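Local coordinates for protein ectonucleotide pyrophosphatase/phosphodiesterase family member 5 (Mus musculus, PDB 5VEO) that probably hydrolyses phosphodiester or pyrophosphate bonds of nucleotides as a zinc-dependent ectoenzyme of the alkaline phosphatase superfamily, and binds AMP, at residues R152-K155 with I156-F160; D358-S361 with L362-L366. The protein carries 1 engineered substitution. All coordinates share one frame; numbering follows the deposited sequence.

Contact 1: residues R152-K155 with I156-F160; sequences RVAK and IIEWF
Lys155 and Glu158 both place CG beside the backbone N (chi1 of the lysine -70°), and a bend at chi2 of the lysine (-70°) swings its chain round toward the carboxylate one turn further along the helix. The two side chains cross obliquely: the glutamate is extended beyond CG, and Lys155 NZ donates to the syn lone pair of Glu158 OE1 at 2.9 Å, a salt bridge between residues i and i+3. The aliphatic part of the lysine is used as well. Its CD lies 3.4 Å from Glu158 OE1, while its CB sits over one face of the Trp159 indole, 4.0 Å from the centroid of the six-membered ring and 17° off the ring normal, a CH-pi contact. On the same indole face, Lys155 O stands 3.1 Å above the ring plane, near the rim, while also accepting the backbone bond from Trp159 N. Three further i to i+4 bonds join the segments, from Ile156 N, Ile157 N and Glu158 N to the carbonyl oxygens of Arg152, Val153 and Ala154. On the inner side, Val153 and Ile157 lie alongside each other, CG1 to CG1 at 4.0 Å, and both pack on helix 190-210. Arg152 leads away to Glu174, Tyr172 O and Val147 O, and Trp159 stacks on Tyr139. The helix is thus amphipathic, with branched aliphatic groups turned to the protein and an ion pair on its outer side. With Lys155 partly exposed and Glu158 exposed, their salt bridge is likely to be weakened by solvent, whereas the CH-pi contact probably steadies the lysine stem over the buried indole.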
ATOM      1  N   ARG A 152      -1.485  19.581  -0.107  1.00 12.88           N
ATOM      2  CA  ARG A 152      -0.574  18.587   0.449  1.00 12.15           C
ATOM      3  C   ARG A 152       0.855  18.869   0.022  1.00 11.58           C
ATOM      4  O   ARG A 152       1.779  18.813   0.843  1.00 12.12           O
ATOM      5  CB  ARG A 152      -0.996  17.176   0.014  1.00 11.39           C
ATOM      6  CG  ARG A 152      -2.358  16.796   0.523  1.00 11.01           C
ATOM      7  CD  ARG A 152      -2.812  15.410   0.037  1.00  9.91           C
ATOM      8  NE  ARG A 152      -4.271  15.313   0.039  1.00 10.88           N
ATOM      9  CZ  ARG A 152      -4.966  14.171   0.068  1.00  9.29           C
ATOM     10  NH1 ARG A 152      -4.357  12.996   0.151  1.00  8.73           N
ATOM     11  NH2 ARG A 152      -6.292  14.203   0.058  1.00 11.75           N
ATOM     12  N   VAL A 153       1.052  19.183  -1.264  1.00 12.67           N
ATOM     13  CA  VAL A 153       2.377  19.539  -1.767  1.00 11.73           C
ATOM     14  C   VAL A 153       2.905  20.768  -1.039  1.00 11.22           C
ATOM     15  O   VAL A 153       4.084  20.830  -0.658  1.00 13.71           O
ATOM     16  CB  VAL A 153       2.314  19.766  -3.282  1.00 12.12           C
ATOM     17  CG1 VAL A 153       3.589  20.403  -3.800  1.00 13.08           C
ATOM     18  CG2 VAL A 153       2.073  18.427  -3.969  1.00 12.57           C
ATOM     19  N   ALA A 154       2.046  21.769  -0.852  1.00 14.60           N
ATOM     20  CA  ALA A 154       2.485  23.003  -0.205  1.00 14.98           C
ATOM     21  C   ALA A 154       3.053  22.724   1.177  1.00 13.29           C
ATOM     22  O   ALA A 154       4.096  23.276   1.554  1.00 15.37           O
ATOM     23  CB  ALA A 154       1.327  23.994  -0.127  1.00 19.49           C
ATOM     24  N   LYS A 155       2.387  21.864   1.950  1.00 12.30           N
ATOM     25  CA  LYS A 155       2.890  21.535   3.279  1.00 14.81           C
ATOM     26  C   LYS A 155       4.230  20.816   3.200  1.00 13.64           C
ATOM     27  O   LYS A 155       5.158  21.115   3.961  1.00 14.58           O
ATOM     28  CB  LYS A 155       1.865  20.690   4.026  1.00 15.03           C
ATOM     29  CG  LYS A 155       0.629  21.468   4.410  1.00 17.00           C
ATOM     30  CD  LYS A 155       1.012  22.480   5.515  1.00 24.31           C
ATOM     31  CE  LYS A 155       0.049  23.625   5.708  1.00 37.52           C
ATOM     32  NZ  LYS A 155       0.763  24.650   6.551  1.00 41.50           N
ATOM     33  N   ILE A 156       4.344  19.835   2.297  1.00 13.86           N
ATOM     34  CA  ILE A 156       5.608  19.129   2.132  1.00 13.13           C
ATOM     35  C   ILE A 156       6.744  20.109   1.837  1.00 11.70           C
ATOM     36  O   ILE A 156       7.835  20.003   2.409  1.00 13.93           O
ATOM     37  CB  ILE A 156       5.469  18.068   1.018  1.00 13.88           C
ATOM     38  CG1 ILE A 156       4.569  16.927   1.503  1.00 15.76           C
ATOM     39  CG2 ILE A 156       6.841  17.584   0.547  1.00 17.02           C
ATOM     40  CD1 ILE A 156       5.195  15.989   2.519  1.00 18.60           C
ATOM     41  N   ILE A 157       6.521  21.037   0.901  1.00 13.93           N
ATOM     42  CA  ILE A 157       7.563  21.983   0.505  1.00 16.32           C
ATOM     43  C   ILE A 157       7.910  22.885   1.677  1.00 16.06           C
ATOM     44  O   ILE A 157       9.088  23.173   1.937  1.00 15.07           O
ATOM     45  CB  ILE A 157       7.111  22.817  -0.714  1.00 19.38           C
ATOM     46  CG1 ILE A 157       6.839  21.948  -1.967  1.00 22.87           C
ATOM     47  CG2 ILE A 157       8.141  23.935  -1.019  1.00 19.47           C
ATOM     48  CD1 ILE A 157       8.008  21.422  -2.608  1.00 27.34           C
ATOM     49  N   GLU A 158       6.886  23.345   2.393  1.00 16.98           N
ATOM     50  CA  GLU A 158       7.097  24.150   3.603  1.00 16.08           C
ATOM     51  C   GLU A 158       7.959  23.410   4.615  1.00 14.34           C
ATOM     52  O   GLU A 158       8.886  23.982   5.203  1.00 20.58           O
ATOM     53  CB  GLU A 158       5.756  24.498   4.228  1.00 17.89           C
ATOM     54  CG  GLU A 158       4.990  25.509   3.434  1.00 25.60           C
ATOM     55  CD  GLU A 158       3.535  25.603   3.848  1.00 30.15           C
ATOM     56  OE1 GLU A 158       3.159  25.040   4.911  1.00 29.22           O
ATOM     57  OE2 GLU A 158       2.763  26.239   3.097  1.00 38.40           O
ATOM     58  N   TRP A 159       7.685  22.124   4.824  1.00 14.80           N
ATOM     59  CA  TRP A 159       8.433  21.371   5.818  1.00 14.44           C
ATOM     60  C   TRP A 159       9.883  21.143   5.398  1.00 14.42           C
ATOM     61  O   TRP A 159      10.785  21.171   6.250  1.00 15.54           O
ATOM     62  CB  TRP A 159       7.720  20.049   6.104  1.00 14.28           C
ATOM     63  CG  TRP A 159       6.359  20.237   6.708  1.00 16.51           C
ATOM     64  CD1 TRP A 159       5.905  21.307   7.440  1.00 18.44           C
ATOM     65  CD2 TRP A 159       5.270  19.325   6.617  1.00 19.74           C
ATOM     66  NE1 TRP A 159       4.603  21.095   7.825  1.00 18.71           N
ATOM     67  CE2 TRP A 159       4.184  19.893   7.307  1.00 19.13           C
ATOM     68  CE3 TRP A 159       5.107  18.082   6.005  1.00 17.45           C
ATOM     69  CZ2 TRP A 159       2.957  19.234   7.432  1.00 17.08           C
ATOM     70  CZ3 TRP A 159       3.896  17.444   6.109  1.00 17.17           C
ATOM     71  CH2 TRP A 159       2.833  18.018   6.820  1.00 18.07           C
ATOM     72  N   PHE A 160      10.138  20.906   4.098  1.00 14.81           N
ATOM     73  CA  PHE A 160      11.511  20.724   3.640  1.00 14.95           C
ATOM     74  C   PHE A 160      12.334  22.010   3.752  1.00 14.21           C
ATOM     75  O   PHE A 160      13.572  21.942   3.724  1.00 16.02           O
ATOM     76  CB  PHE A 160      11.552  20.258   2.185  1.00 14.16           C
ATOM     77  CG  PHE A 160      11.503  18.760   2.019  1.00 14.16           C
ATOM     78  CD1 PHE A 160      12.551  17.967   2.454  1.00 15.64           C
ATOM     79  CD2 PHE A 160      10.423  18.153   1.413  1.00 16.53           C
ATOM     80  CE1 PHE A 160      12.521  16.595   2.296  1.00 17.11           C
ATOM     81  CE2 PHE A 160      10.384  16.763   1.256  1.00 16.69           C
ATOM     82  CZ  PHE A 160      11.421  15.996   1.708  1.00 15.13           C
TER

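Contact 2: residues D358-S361 with L362-L366; sequences DLYS and LLCHL
Leu363 meets Leu359 one helical turn back, and its side chain can be followed outward. CB starts 3.6 Å from both Leu359 O and Tyr360 O. With chi1 at -65°, CG lies beside the backbone N and comes over Leu359, 3.3 Å from its carbonyl oxygen and 4.0 Å from Leu359 CG. The two methyls then divide the neighbour: Leu363 CD1 rests against Leu359 CG, and Leu363 CD2 approaches Leu359 CD1. That same Leu359 CD1 also touches Leu362 CD2, joining three leucines in one apolar cluster. Beyond it, Leu363 packs on Val16 and Val18 of strand 16-21 and on Ile109. With an alanine here, CG and both methyls would be gone, which is likely to leave Leu359 without its i+4 side-chain partner, though still touching Leu362, and to open a gap toward strand 16-21. Elsewhere on the helix, Cys364 SG lies over one face of the Tyr360 ring, 3.9 Å from its centroid and 16° off the normal, but displaced toward the CZ end, where it is 3.7 Å from Tyr360 CZ. The phenol OH is held by Leu372 N. Four i to i+4 backbone bonds, from Leu362, Leu363, Cys364 and His365 N to the carbonyl oxygens of Asp358, Leu359, Tyr360 and Ser361, join the segments. Asp358 turns away to Ser377 N and Asn355 N, near a protein-linked glycan. Leu363 facing strand 16-21, Leu362 facing helix 378-381 and a Cys sulfur-aromatic contact alongside belong to a short helix packed beside the mixed sheet of the alkaline phosphatase-like fold.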
ATOM      1  N   ASP A 358      12.163  -4.003   0.046  1.00 13.81           N
ATOM      2  CA  ASP A 358      13.501  -3.435  -0.067  1.00 14.99           C
ATOM      3  C   ASP A 358      13.525  -1.917   0.120  1.00 18.22           C
ATOM      4  O   ASP A 358      14.602  -1.354   0.380  1.00 18.22           O
ATOM      5  CB  ASP A 358      14.112  -3.765  -1.432  1.00 17.42           C
ATOM      6  CG  ASP A 358      14.256  -5.250  -1.686  1.00 23.65           C
ATOM      7  OD1 ASP A 358      14.498  -6.016  -0.730  1.00 23.46           O
ATOM      8  OD2 ASP A 358      14.141  -5.648  -2.880  1.00 30.63           O
ATOM      9  N   LEU A 359      12.387  -1.230  -0.022  1.00 14.54           N
ATOM     10  CA  LEU A 359      12.423   0.227  -0.002  1.00 14.84           C
ATOM     11  C   LEU A 359      12.926   0.743   1.346  1.00 12.96           C
ATOM     12  O   LEU A 359      13.715   1.693   1.405  1.00 15.38           O
ATOM     13  CB  LEU A 359      11.048   0.814  -0.314  1.00 15.16           C
ATOM     14  CG  LEU A 359      11.030   2.350  -0.269  1.00 12.90           C
ATOM     15  CD1 LEU A 359      12.039   2.950  -1.229  1.00 17.61           C
ATOM     16  CD2 LEU A 359       9.629   2.903  -0.554  1.00 16.69           C
ATOM     17  N   TYR A 360      12.484   0.121   2.433  1.00 12.91           N
ATOM     18  CA  TYR A 360      12.916   0.528   3.767  1.00 14.13           C
ATOM     19  C   TYR A 360      14.436   0.513   3.887  1.00 13.92           C
ATOM     20  O   TYR A 360      15.033   1.459   4.419  1.00 14.80           O
ATOM     21  CB  TYR A 360      12.277  -0.400   4.789  1.00 13.62           C
ATOM     22  CG  TYR A 360      12.686  -0.183   6.237  1.00 13.32           C
ATOM     23  CD1 TYR A 360      12.143   0.850   6.988  1.00 13.22           C
ATOM     24  CD2 TYR A 360      13.564  -1.053   6.863  1.00 16.36           C
ATOM     25  CE1 TYR A 360      12.495   1.033   8.319  1.00 15.74           C
ATOM     26  CE2 TYR A 360      13.911  -0.890   8.190  1.00 16.72           C
ATOM     27  CZ  TYR A 360      13.388   0.158   8.906  1.00 15.33           C
ATOM     28  OH  TYR A 360      13.750   0.296  10.219  1.00 17.86           O
ATOM     29  N   SER A 361      15.083  -0.542   3.383  1.00 15.63           N
ATOM     30  CA  SER A 361      16.541  -0.629   3.464  0.61 17.15           C
ATOM     31  C   SER A 361      17.191   0.485   2.665  1.00 19.23           C
ATOM     32  O   SER A 361      18.210   1.057   3.081  1.00 20.38           O
ATOM     33  CB  SER A 361      17.015  -1.985   2.930  0.61 19.25           C
ATOM     34  OG  SER A 361      16.471  -3.069   3.657  0.61 22.62           O
ATOM     35  N   LEU A 362      16.607   0.802   1.508  1.00 17.26           N
ATOM     36  CA  LEU A 362      17.099   1.894   0.681  1.00 17.77           C
ATOM     37  C   LEU A 362      16.952   3.227   1.403  1.00 16.60           C
ATOM     38  O   LEU A 362      17.887   4.037   1.424  1.00 17.82           O
ATOM     39  CB  LEU A 362      16.337   1.917  -0.645  1.00 17.84           C
ATOM     40  CG  LEU A 362      16.671   3.039  -1.622  1.00 20.38           C
ATOM     41  CD1 LEU A 362      18.113   2.951  -1.990  1.00 23.57           C
ATOM     42  CD2 LEU A 362      15.803   2.964  -2.879  1.00 21.36           C
ATOM     43  N   LEU A 363      15.775   3.474   1.998  1.00 16.05           N
ATOM     44  CA  LEU A 363      15.547   4.711   2.747  1.00 14.16           C
ATOM     45  C   LEU A 363      16.541   4.859   3.886  1.00 15.47           C
ATOM     46  O   LEU A 363      17.119   5.937   4.092  1.00 17.73           O
ATOM     47  CB  LEU A 363      14.126   4.743   3.311  1.00 13.74           C
ATOM     48  CG  LEU A 363      12.976   4.794   2.293  1.00 15.29           C
ATOM     49  CD1 LEU A 363      11.625   4.869   2.939  1.00 15.66           C
ATOM     50  CD2 LEU A 363      13.128   5.965   1.354  1.00 20.37           C
ATOM     51  N   CYS A 364      16.718   3.798   4.673  1.00 17.16           N
ATOM     52  CA  CYS A 364      17.655   3.865   5.791  1.00 18.64           C
ATOM     53  C   CYS A 364      19.069   4.140   5.302  1.00 20.04           C
ATOM     54  O   CYS A 364      19.823   4.884   5.943  1.00 21.89           O
ATOM     55  CB  CYS A 364      17.605   2.572   6.604  1.00 18.39           C
ATOM     56  SG  CYS A 364      16.099   2.389   7.591  1.00 19.81           S
ATOM     57  N   HIS A 365      19.450   3.553   4.166  1.00 20.39           N
ATOM     58  CA  HIS A 365      20.761   3.841   3.595  1.00 19.56           C
ATOM     59  C   HIS A 365      20.878   5.310   3.202  1.00 20.03           C
ATOM     60  O   HIS A 365      21.856   5.982   3.547  1.00 23.72           O
ATOM     61  CB  HIS A 365      21.025   2.943   2.386  1.00 19.79           C
ATOM     62  CG  HIS A 365      22.318   3.250   1.698  1.00 23.42           C
ATOM     63  ND1 HIS A 365      23.524   2.735   2.121  1.00 29.59           N
ATOM     64  CD2 HIS A 365      22.598   4.051   0.644  1.00 27.11           C
ATOM     65  CE1 HIS A 365      24.491   3.185   1.341  1.00 30.34           C
ATOM     66  NE2 HIS A 365      23.957   3.998   0.445  1.00 29.87           N
ATOM     67  N   LEU A 366      19.891   5.826   2.468  1.00 18.80           N
ATOM     68  CA  LEU A 366      19.961   7.208   2.015  1.00 20.08           C
ATOM     69  C   LEU A 366      20.047   8.167   3.191  1.00 19.84           C
ATOM     70  O   LEU A 366      20.774   9.166   3.138  1.00 23.57           O
ATOM     71  CB  LEU A 366      18.744   7.539   1.156  1.00 22.05           C
ATOM     72  CG  LEU A 366      18.704   6.817  -0.181  1.00 19.56           C
ATOM     73  CD1 LEU A 366      17.322   7.001  -0.829  1.00 23.75           C
ATOM     74  CD2 LEU A 366      19.803   7.322  -1.091  1.00 27.06           C
TER

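In the fold
From the N terminus, strand 16-21 enters the mixed sheet first; the chain reaches contact 1 on helix 149-160 and, much later, contact 2 on helix 359-366. Each contact joins consecutive residues of one helix, so neither closes a loop, and the two follow in series without nesting or crossing. Their centres are 22 Å apart and their nearest atoms about 10 Å apart, without touching. Contact 1 rests on strands 120-123 and 168-173 and on helix 190-210, with Arg152 about 7 Å from a bound AMP by its side chain. Residues 358-366 instead join strand 16-21 to helices 109-115 and 378-381, linking the chain's late part to its beginning.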